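Local coordinates for TRAP dicarboxylate ABC transporter, substrate-binding protein (Roseobacter denitrificans, PDB 4OVQ) that binds beta-D-glucuronate, probably as the periplasmic solute-binding protein that serves a TRAP-type transporter, at residues Val102-Val111 with Leu226-Glu234; Ala143-Gly151 with Asp203-Tyr212. One frame throughout, in Å; residues are numbered along the deposited sequence.

Both contacts are largely buried and share one sheet: strand 223-230, which runs into contact 1, is the neighbour of strand 146-150 in contact 2. The backbone of Leu230 bonds to that of Arg146, and His229 NE2 lies 2.8 Å from Glu206 OE2, probably a hydrogen bond. Their chemistry differs with position. Contact 1, between 102-111 and 226-234, is mainly apolar packing of a loop against the end of a strand, with one direct hydrogen bond and bridging waters. Contact 2, between 143-151 and 203-212, is regular antiparallel pairing that carries charged and amide groups to the sugar. Glu234 of contact 1 and Arg146 and Asn207 of contact 2 all bond to the glucuronate.

Contact 1 of 2, residues Val102-Val111 with Leu226-Glu234; sequences VSLPFIFKDV and LSQHLIIPE. With BDP (beta-D-glucopyranuronic acid), chain C.
Phe106 lies against His229 where a type II beta turn, Leu104 to Ile107, packs on the end of strand 223-230 in this periplasmic solute-binding fold. The ring takes His229 CA over one face, 4.0 Å from its centroid in a CH-pi contact, while CZ abuts His229 CB. Phe106 CG stands anti to the carbonyl carbon (chi1 -59°), which swings the ring across the strand. At the ring's root Phe106 N donates to His229 O at 3.0 Å, a bent bond.

Leu230 is the next bump: its CD2 branch pushes in between Ser103 O and Pro105 CA. Ile231 points toward the loop and fills the hollow lined by Phe108, Asp110 and Val111. Its CD1 reaches Asp110 CA at 3.6 Å, its CG2 meets Val111 CG2, and CB lies near Phe108 CD2; Met114 of helix 111-118 also touches this side chain. The Phe108 ring turns its edge to Ile231 O. Farther along, Val102 CG2 sits against Pro233 CD at 3.7 Å, and Ile232 CG1 approaches Val102 O.

Between the two backbones a water accepts from Ile231 N and lies within donating distance of Val102 O and Leu104 O. The 226-234 segment ends at the sugar, where Glu234, held by Asn86 and Asn88, accepts from the ligand: glucuronate O2 to Glu234 OE2, 2.5 Å.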
loop_
_atom_site.group_PDB
_atom_site.type_symbol
_atom_site.label_atom_id
_atom_site.label_comp_id
_atom_site.label_asym_id
_atom_site.label_seq_id
_atom_site.Cartn_x
_atom_site.Cartn_y
_atom_site.Cartn_z
ATOM N N VAL A 102 -8.183 6.162 -0.428
ATOM C CA VAL A 102 -7.161 5.784 -1.407
ATOM C C VAL A 102 -7.273 4.304 -1.775
ATOM O O VAL A 102 -6.615 3.845 -2.715
ATOM C CB VAL A 102 -5.714 6.146 -0.936
ATOM C CG1 VAL A 102 -5.622 7.616 -0.586
ATOM C CG2 VAL A 102 -5.281 5.312 0.218
ATOM N N SER A 103 -8.130 3.586 -1.046
ATOM C CA SER A 103 -8.398 2.185 -1.270
ATOM C C SER A 103 -9.602 1.977 -2.228
ATOM O O SER A 103 -9.952 0.852 -2.559
ATOM C CB SER A 103 -8.601 1.503 0.076
ATOM O OG SER A 103 -7.342 1.393 0.763
ATOM N N LEU A 104 -10.205 3.061 -2.689
ATOM C CA LEU A 104 -11.250 2.943 -3.724
ATOM C C LEU A 104 -10.645 2.573 -5.077
ATOM O O LEU A 104 -9.729 3.225 -5.571
ATOM C CB LEU A 104 -12.056 4.241 -3.833
ATOM C CG LEU A 104 -13.021 4.442 -2.662
ATOM C CD1 LEU A 104 -13.449 5.912 -2.576
ATOM C CD2 LEU A 104 -14.241 3.510 -2.754
ATOM N N PRO A 105 -11.152 1.491 -5.687
ATOM C CA PRO A 105 -10.661 1.061 -6.995
ATOM C C PRO A 105 -10.834 2.158 -8.049
ATOM O O PRO A 105 -11.864 2.804 -8.064
ATOM C CB PRO A 105 -11.572 -0.130 -7.316
ATOM C CG PRO A 105 -11.937 -0.666 -5.995
ATOM C CD PRO A 105 -12.129 0.541 -5.134
ATOM N N PHE A 106 -9.807 2.367 -8.859
ATOM C CA PHE A 106 -9.868 3.292 -9.986
ATOM C C PHE A 106 -10.103 4.750 -9.580
ATOM O O PHE A 106 -10.707 5.516 -10.349
ATOM C CB PHE A 106 -10.937 2.822 -10.987
ATOM C CG PHE A 106 -10.692 1.433 -11.538
ATOM C CD1 PHE A 106 -9.683 1.206 -12.463
ATOM C CD2 PHE A 106 -11.475 0.365 -11.131
ATOM C CE1 PHE A 106 -9.454 -0.063 -12.964
ATOM C CE2 PHE A 106 -11.257 -0.900 -11.630
ATOM C CZ PHE A 106 -10.245 -1.114 -12.554
ATOM N N ILE A 107 -9.627 5.159 -8.402
ATOM C CA ILE A 107 -9.809 6.552 -7.974
ATOM C C ILE A 107 -8.700 7.497 -8.456
ATOM O O ILE A 107 -8.933 8.695 -8.648
ATOM C CB ILE A 107 -10.013 6.684 -6.452
ATOM C CG1 ILE A 107 -10.581 8.082 -6.150
ATOM C CG2 ILE A 107 -8.722 6.433 -5.698
ATOM C CD1 ILE A 107 -10.848 8.327 -4.698
ATOM N N PHE A 108 -7.507 6.964 -8.670
ATOM C CA PHE A 108 -6.440 7.728 -9.302
ATOM C C PHE A 108 -6.281 7.248 -10.742
ATOM O O PHE A 108 -6.577 6.098 -11.046
ATOM C CB PHE A 108 -5.136 7.562 -8.517
ATOM C CG PHE A 108 -5.264 7.902 -7.061
ATOM C CD1 PHE A 108 -5.550 9.201 -6.660
ATOM C CD2 PHE A 108 -5.105 6.928 -6.085
ATOM C CE1 PHE A 108 -5.672 9.523 -5.315
ATOM C CE2 PHE A 108 -5.219 7.244 -4.742
ATOM C CZ PHE A 108 -5.502 8.545 -4.357
ATOM N N LYS A 109 -5.858 8.129 -11.644
ATOM C CA LYS A 109 -5.612 7.736 -13.024
ATOM C C LYS A 109 -4.245 7.089 -13.173
ATOM O O LYS A 109 -4.033 6.299 -14.093
ATOM C CB LYS A 109 -5.713 8.953 -13.963
ATOM C CG LYS A 109 -6.665 10.042 -13.480
ATOM C CD LYS A 109 -6.786 11.194 -14.467
ATOM C CE LYS A 109 -8.085 11.939 -14.240
ATOM N NZ LYS A 109 -7.979 13.383 -14.606
ATOM N N ASP A 110 -3.324 7.415 -12.265
ATOM C CA ASP A 110 -1.983 6.842 -12.284
ATOM C C ASP A 110 -1.190 7.362 -11.091
ATOM O O ASP A 110 -1.695 8.169 -10.314
ATOM C CB ASP A 110 -1.243 7.137 -13.605
ATOM C CG ASP A 110 -1.189 8.608 -13.946
ATOM O OD1 ASP A 110 -1.052 9.457 -13.043
ATOM O OD2 ASP A 110 -1.274 8.913 -15.153
ATOM N N VAL A 111 0.041 6.879 -10.937
ATOM C CA VAL A 111 0.829 7.218 -9.764
ATOM C C VAL A 111 1.156 8.712 -9.725
ATOM O O VAL A 111 0.998 9.363 -8.690
ATOM C CB VAL A 111 2.101 6.370 -9.672
ATOM C CG1 VAL A 111 2.982 6.848 -8.535
ATOM C CG2 VAL A 111 1.738 4.900 -9.525
ATOM N N LEU A 226 -2.565 -6.529 -16.342
ATOM C CA LEU A 226 -2.412 -5.132 -15.948
ATOM C C LEU A 226 -3.719 -4.367 -15.791
ATOM O O LEU A 226 -3.991 -3.392 -16.502
ATOM C CB LEU A 226 -1.487 -4.394 -16.927
ATOM C CG LEU A 226 -0.033 -4.866 -16.827
ATOM C CD1 LEU A 226 0.747 -4.646 -18.107
ATOM C CD2 LEU A 226 0.685 -4.175 -15.676
ATOM N N SER A 227 -4.508 -4.802 -14.814
ATOM C CA SER A 227 -5.753 -4.141 -14.453
ATOM C C SER A 227 -5.491 -2.804 -13.798
ATOM O O SER A 227 -6.273 -1.883 -13.928
ATOM C CB SER A 227 -6.533 -5.038 -13.485
ATOM O OG SER A 227 -5.666 -5.510 -12.459
ATOM N N GLN A 228 -4.396 -2.709 -13.043
ATOM C CA GLN A 228 -4.071 -1.474 -12.349
ATOM C C GLN A 228 -5.296 -0.886 -11.644
ATOM O O GLN A 228 -5.579 0.306 -11.720
ATOM C CB GLN A 228 -3.488 -0.476 -13.350
ATOM C CG GLN A 228 -2.193 -0.969 -13.976
ATOM C CD GLN A 228 -1.671 -0.044 -15.063
ATOM O OE1 GLN A 228 -2.444 0.598 -15.776
ATOM N NE2 GLN A 228 -0.352 0.025 -15.192
ATOM N N HIS A 229 -5.976 -1.754 -10.892
ATOM C CA HIS A 229 -7.265 -1.451 -10.276
ATOM C C HIS A 229 -7.157 -0.676 -8.970
ATOM O O HIS A 229 -8.128 -0.048 -8.551
ATOM C CB HIS A 229 -8.032 -2.749 -10.021
ATOM C CG HIS A 229 -7.228 -3.786 -9.297
ATOM N ND1 HIS A 229 -6.600 -4.823 -9.947
ATOM C CD2 HIS A 229 -6.931 -3.925 -7.984
ATOM C CE1 HIS A 229 -5.939 -5.552 -9.067
ATOM N NE2 HIS A 229 -6.120 -5.020 -7.868
ATOM N N LEU A 230 -5.995 -0.742 -8.314
ATOM C CA LEU A 230 -5.757 0.001 -7.081
ATOM C C LEU A 230 -4.413 0.707 -7.197
ATOM O O LEU A 230 -3.423 0.087 -7.661
ATOM C CB LEU A 230 -5.743 -0.952 -5.880
ATOM C CG LEU A 230 -7.116 -1.484 -5.426
ATOM C CD1 LEU A 230 -6.978 -2.682 -4.481
ATOM C CD2 LEU A 230 -7.924 -0.374 -4.775
ATOM N N ILE A 231 -4.380 1.977 -6.766
ATOM C CA ILE A 231 -3.156 2.754 -6.697
ATOM C C ILE A 231 -3.143 3.364 -5.293
ATOM O O ILE A 231 -3.782 4.369 -5.016
ATOM C CB ILE A 231 -3.130 3.828 -7.806
ATOM C CG1 ILE A 231 -3.211 3.151 -9.162
ATOM C CG2 ILE A 231 -1.865 4.654 -7.711
ATOM C CD1 ILE A 231 -3.302 4.154 -10.346
ATOM N N ILE A 232 -2.457 2.665 -4.385
ATOM C CA ILE A 232 -2.494 2.948 -2.960
ATOM C C ILE A 232 -1.104 3.412 -2.507
ATOM O O ILE A 232 -0.123 2.713 -2.758
ATOM C CB ILE A 232 -2.892 1.662 -2.197
ATOM C CG1 ILE A 232 -4.230 1.128 -2.708
ATOM C CG2 ILE A 232 -2.933 1.929 -0.722
ATOM C CD1 ILE A 232 -4.681 -0.152 -2.020
ATOM N N PRO A 233 -1.020 4.568 -1.839
ATOM C CA PRO A 233 0.280 5.041 -1.368
ATOM C C PRO A 233 0.639 4.366 -0.053
ATOM O O PRO A 233 -0.204 3.719 0.598
ATOM C CB PRO A 233 0.032 6.530 -1.116
ATOM C CG PRO A 233 -1.396 6.602 -0.709
ATOM C CD PRO A 233 -2.081 5.555 -1.556
ATOM N N GLU A 234 1.883 4.534 0.355
ATOM C CA GLU A 234 2.280 4.122 1.678
ATOM C C GLU A 234 2.803 5.322 2.404
ATOM O O GLU A 234 2.983 6.394 1.827
ATOM C CB GLU A 234 3.338 3.010 1.617
ATOM C CG GLU A 234 3.025 1.918 0.591
ATOM C CD GLU A 234 3.637 0.590 0.928
ATOM O OE1 GLU A 234 4.643 0.571 1.664
ATOM O OE2 GLU A 234 3.087 -0.408 0.416
HETATM C C1 BDP C . 2.323 -4.447 -0.936
HETATM C C2 BDP C . 2.501 -3.449 0.179
HETATM C C3 BDP C . 2.608 -4.212 1.427
HETATM C C4 BDP C . 1.380 -5.032 1.641
HETATM C C5 BDP C . 1.160 -5.963 0.472
HETATM C C6 BDP C . -0.121 -6.803 0.603
HETATM O O2 BDP C . 3.779 -2.780 -0.092
HETATM O O3 BDP C . 2.614 -3.192 2.494
HETATM O O4 BDP C . 1.507 -5.813 2.903
HETATM O O5 BDP C . 1.105 -5.245 -0.753
HETATM O O6A BDP C . -0.479 -7.200 1.750
HETATM O O1 BDP C . 2.183 -3.846 -2.190
HETATM O O6B BDP C . -0.623 -7.152 -0.494
HETATM O O HOH W 1 -6.838 3.139 -5.483
HETATM O O HOH W 2 -3.042 3.677 -14.367
#

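Contact 2 of 2, residues Ala143-Gly151 with Asp203-Tyr212; sequences AGARSFYNG and DGAENNWPSY. With BDP (beta-D-glucopyranuronic acid), chain C.
The Tyr149 ring is sandwiched: Tyr212 CD1 lies over its centre on one face, ring planes oblique at 42°, the Ala205-Glu206 peptide covers the opposite face, and Asn207 CB meets the edge. With CG between the backbone N and the carbonyl carbon (chi1 47°), the Tyr149 ring folds back over the neighbouring strand.

The Arg146 guanidinium has Asn207 over one face and Glu206 and the glucuronate at its edge. NE bonds to Glu206 OE2 and NH2 to OE1, both at 2.9 Å, a two-nitrogen salt bridge to a carboxylate turned 38° from the guanidinium; OE2 also takes His229. NH1 reaches glucuronate O5 and NH2 the carboxylate O6B, each at 3.0 Å. A methionine in place of Arg146 would probably cost the sugar these two bonds and leave buried Glu206 with little beyond His229 to offset its charge. Asn207 holds the sugar with both amide atoms, OD1 accepting from O1 at 2.6 Å.

Asn208 ND2 donates to Ala143 O, its OD1 capping helix 209-214 at Ser211 N. With Ser147-Asn207 and Tyr149-Ala205 as hydrogen-bonded antiparallel pairs, the start of strand 146-150 meets the end of 204-207 at the sugar, beside Arg167, probably the TRAP family's conserved carboxylate-binding arginine.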
loop_
_atom_site.group_PDB
_atom_site.type_symbol
_atom_site.label_atom_id
_atom_site.label_comp_id
_atom_site.label_asym_id
_atom_site.label_seq_id
_atom_site.Cartn_x
_atom_site.Cartn_y
_atom_site.Cartn_z
ATOM N N ALA A 143 4.036 2.859 -4.089
ATOM C CA ALA A 143 3.862 1.404 -4.221
ATOM C C ALA A 143 3.207 1.071 -5.544
ATOM O O ALA A 143 2.643 -0.017 -5.714
ATOM C CB ALA A 143 3.045 0.821 -3.066
ATOM N N GLY A 144 3.312 1.995 -6.499
ATOM C CA GLY A 144 2.810 1.756 -7.827
ATOM C C GLY A 144 1.340 1.425 -7.907
ATOM O O GLY A 144 0.550 1.804 -7.056
ATOM N N ALA A 145 0.975 0.809 -9.033
ATOM C CA ALA A 145 -0.364 0.260 -9.215
ATOM C C ALA A 145 -0.372 -1.252 -8.993
ATOM O O ALA A 145 0.560 -1.958 -9.387
ATOM C CB ALA A 145 -0.878 0.557 -10.600
ATOM N N ARG A 146 -1.463 -1.729 -8.392
ATOM C CA ARG A 146 -1.712 -3.140 -8.167
ATOM C C ARG A 146 -2.537 -3.744 -9.313
ATOM O O ARG A 146 -3.526 -3.158 -9.740
ATOM C CB ARG A 146 -2.466 -3.328 -6.830
ATOM C CG ARG A 146 -1.784 -2.704 -5.653
ATOM C CD ARG A 146 -2.624 -2.786 -4.381
ATOM N NE ARG A 146 -2.825 -4.135 -3.880
ATOM C CZ ARG A 146 -2.136 -4.679 -2.876
ATOM N NH1 ARG A 146 -1.094 -4.047 -2.350
ATOM N NH2 ARG A 146 -2.435 -5.891 -2.482
ATOM N N SER A 147 -2.115 -4.909 -9.777
ATOM C CA SER A 147 -2.802 -5.653 -10.833
ATOM C C SER A 147 -2.949 -7.131 -10.481
ATOM O O SER A 147 -2.199 -7.657 -9.658
ATOM C CB SER A 147 -2.020 -5.560 -12.135
ATOM O OG SER A 147 -2.025 -4.236 -12.637
ATOM N N PHE A 148 -3.899 -7.799 -11.141
ATOM C CA PHE A 148 -4.207 -9.182 -10.853
ATOM C C PHE A 148 -3.146 -10.143 -11.349
ATOM O O PHE A 148 -2.554 -9.964 -12.418
ATOM C CB PHE A 148 -5.538 -9.600 -11.514
ATOM C CG PHE A 148 -6.744 -8.925 -10.937
ATOM C CD1 PHE A 148 -7.130 -9.173 -9.631
ATOM C CD2 PHE A 148 -7.523 -8.069 -11.709
ATOM C CE1 PHE A 148 -8.252 -8.562 -9.106
ATOM C CE2 PHE A 148 -8.629 -7.469 -11.185
ATOM C CZ PHE A 148 -8.989 -7.711 -9.867
ATOM N N TYR A 149 -2.945 -11.214 -10.600
ATOM C CA TYR A 149 -2.174 -12.335 -11.091
ATOM C C TYR A 149 -2.780 -13.664 -10.635
ATOM O O TYR A 149 -3.366 -13.753 -9.561
ATOM C CB TYR A 149 -0.706 -12.238 -10.685
ATOM C CG TYR A 149 -0.373 -11.909 -9.233
ATOM C CD1 TYR A 149 -0.188 -12.898 -8.305
ATOM C CD2 TYR A 149 -0.111 -10.600 -8.850
ATOM C CE1 TYR A 149 0.198 -12.610 -7.004
ATOM C CE2 TYR A 149 0.265 -10.280 -7.550
ATOM C CZ TYR A 149 0.422 -11.298 -6.629
ATOM O OH TYR A 149 0.810 -10.968 -5.342
ATOM N N ASN A 150 -2.634 -14.700 -11.458
ATOM C CA ASN A 150 -3.129 -16.027 -11.119
ATOM C C ASN A 150 -2.411 -17.055 -11.975
ATOM O O ASN A 150 -1.691 -16.690 -12.901
ATOM C CB ASN A 150 -4.642 -16.137 -11.291
ATOM C CG ASN A 150 -5.057 -16.245 -12.750
ATOM O OD1 ASN A 150 -5.362 -17.342 -13.233
ATOM N ND2 ASN A 150 -5.073 -15.117 -13.451
ATOM N N GLY A 151 -2.623 -18.327 -11.663
ATOM C CA GLY A 151 -1.877 -19.397 -12.297
ATOM C C GLY A 151 -2.623 -20.067 -13.441
ATOM O O GLY A 151 -2.036 -20.857 -14.172
ATOM N N ASP A 203 -6.791 -18.855 -5.891
ATOM C CA ASP A 203 -6.407 -18.976 -7.286
ATOM C C ASP A 203 -5.472 -17.858 -7.718
ATOM O O ASP A 203 -4.681 -18.028 -8.630
ATOM C CB ASP A 203 -7.654 -18.901 -8.172
ATOM C CG ASP A 203 -8.637 -20.048 -7.920
ATOM O OD1 ASP A 203 -8.208 -21.221 -7.712
ATOM O OD2 ASP A 203 -9.869 -19.799 -7.905
ATOM N N GLY A 204 -5.590 -16.691 -7.102
ATOM C CA GLY A 204 -4.841 -15.527 -7.527
ATOM C C GLY A 204 -4.781 -14.493 -6.429
ATOM O O GLY A 204 -5.294 -14.686 -5.310
ATOM N N ALA A 205 -4.141 -13.386 -6.765
ATOM C CA ALA A 205 -4.017 -12.262 -5.872
ATOM C C ALA A 205 -3.774 -11.022 -6.727
ATOM O O ALA A 205 -4.028 -11.032 -7.921
ATOM C CB ALA A 205 -2.881 -12.521 -4.906
ATOM N N GLU A 206 -3.340 -9.922 -6.117
ATOM C CA GLU A 206 -3.091 -8.701 -6.869
ATOM C C GLU A 206 -2.051 -7.849 -6.151
ATOM O O GLU A 206 -2.024 -7.789 -4.912
ATOM C CB GLU A 206 -4.396 -7.939 -7.116
ATOM C CG GLU A 206 -5.346 -7.797 -5.930
ATOM C CD GLU A 206 -4.964 -6.666 -4.963
ATOM O OE1 GLU A 206 -4.814 -6.955 -3.741
ATOM O OE2 GLU A 206 -4.833 -5.495 -5.403
ATOM N N ASN A 207 -1.170 -7.213 -6.928
ATOM C CA ASN A 207 -0.120 -6.421 -6.339
ATOM C C ASN A 207 0.698 -5.712 -7.389
ATOM O O ASN A 207 0.465 -5.878 -8.567
ATOM C CB ASN A 207 0.789 -7.268 -5.447
ATOM C CG ASN A 207 1.151 -6.541 -4.174
ATOM O OD1 ASN A 207 1.656 -5.420 -4.245
ATOM N ND2 ASN A 207 0.854 -7.130 -3.016
ATOM N N ASN A 208 1.641 -4.893 -6.941
ATOM C CA ASN A 208 2.556 -4.221 -7.869
ATOM C C ASN A 208 3.652 -5.192 -8.359
ATOM O O ASN A 208 3.798 -6.306 -7.858
ATOM C CB ASN A 208 3.160 -3.006 -7.179
ATOM C CG ASN A 208 3.787 -3.339 -5.832
ATOM O OD1 ASN A 208 4.538 -4.291 -5.690
ATOM N ND2 ASN A 208 3.467 -2.527 -4.809
ATOM N N TRP A 209 4.436 -4.771 -9.357
ATOM C CA TRP A 209 5.484 -5.646 -9.883
ATOM C C TRP A 209 6.508 -6.087 -8.853
ATOM O O TRP A 209 6.859 -7.260 -8.786
ATOM C CB TRP A 209 6.243 -5.021 -11.058
ATOM C CG TRP A 209 5.477 -4.912 -12.318
ATOM C CD1 TRP A 209 4.938 -3.782 -12.837
ATOM C CD2 TRP A 209 5.185 -5.966 -13.249
ATOM N NE1 TRP A 209 4.320 -4.053 -14.034
ATOM C CE2 TRP A 209 4.461 -5.388 -14.314
ATOM C CE3 TRP A 209 5.453 -7.339 -13.282
ATOM C CZ2 TRP A 209 4.008 -6.139 -15.412
ATOM C CZ3 TRP A 209 4.994 -8.084 -14.372
ATOM C CH2 TRP A 209 4.285 -7.472 -15.421
ATOM N N PRO A 210 7.031 -5.154 -8.038
ATOM C CA PRO A 210 8.066 -5.571 -7.088
ATOM C C PRO A 210 7.627 -6.598 -6.020
ATOM O O PRO A 210 8.412 -7.449 -5.603
ATOM C CB PRO A 210 8.517 -4.243 -6.464
ATOM C CG PRO A 210 8.196 -3.218 -7.511
ATOM C CD PRO A 210 6.891 -3.693 -8.085
ATOM N N SER A 211 6.379 -6.510 -5.576
ATOM C CA SER A 211 5.853 -7.481 -4.609
ATOM C C SER A 211 5.611 -8.826 -5.280
ATOM O O SER A 211 5.902 -9.862 -4.716
ATOM C CB SER A 211 4.538 -6.999 -4.005
ATOM O OG SER A 211 4.723 -5.992 -3.025
ATOM N N TYR A 212 5.072 -8.791 -6.490
ATOM C CA TYR A 212 4.797 -10.009 -7.259
ATOM C C TYR A 212 6.097 -10.777 -7.429
ATOM O O TYR A 212 6.156 -11.992 -7.278
ATOM C CB TYR A 212 4.242 -9.614 -8.612
ATOM C CG TYR A 212 3.980 -10.706 -9.629
ATOM C CD1 TYR A 212 3.165 -11.794 -9.324
ATOM C CD2 TYR A 212 4.480 -10.609 -10.937
ATOM C CE1 TYR A 212 2.892 -12.751 -10.271
ATOM C CE2 TYR A 212 4.223 -11.592 -11.874
ATOM C CZ TYR A 212 3.431 -12.650 -11.532
ATOM O OH TYR A 212 3.172 -13.595 -12.489
HETATM C C1 BDP C . 2.323 -4.447 -0.936
HETATM C C2 BDP C . 2.501 -3.449 0.179
HETATM C C3 BDP C . 2.608 -4.212 1.427
HETATM C C4 BDP C . 1.380 -5.032 1.641
HETATM C C5 BDP C . 1.160 -5.963 0.472
HETATM C C6 BDP C . -0.121 -6.803 0.603
HETATM O O2 BDP C . 3.779 -2.780 -0.092
HETATM O O3 BDP C . 2.614 -3.192 2.494
HETATM O O4 BDP C . 1.507 -5.813 2.903
HETATM O O5 BDP C . 1.105 -5.245 -0.753
HETATM O O6A BDP C . -0.479 -7.200 1.750
HETATM O O1 BDP C . 2.183 -3.846 -2.190
HETATM O O6B BDP C . -0.623 -7.152 -0.494
HETATM O O HOH W 3 3.245 -2.148 -10.221
HETATM O O HOH W 4 -0.595 -9.809 -3.252
HETATM O O HOH W 5 -4.780 -20.381 -10.207
#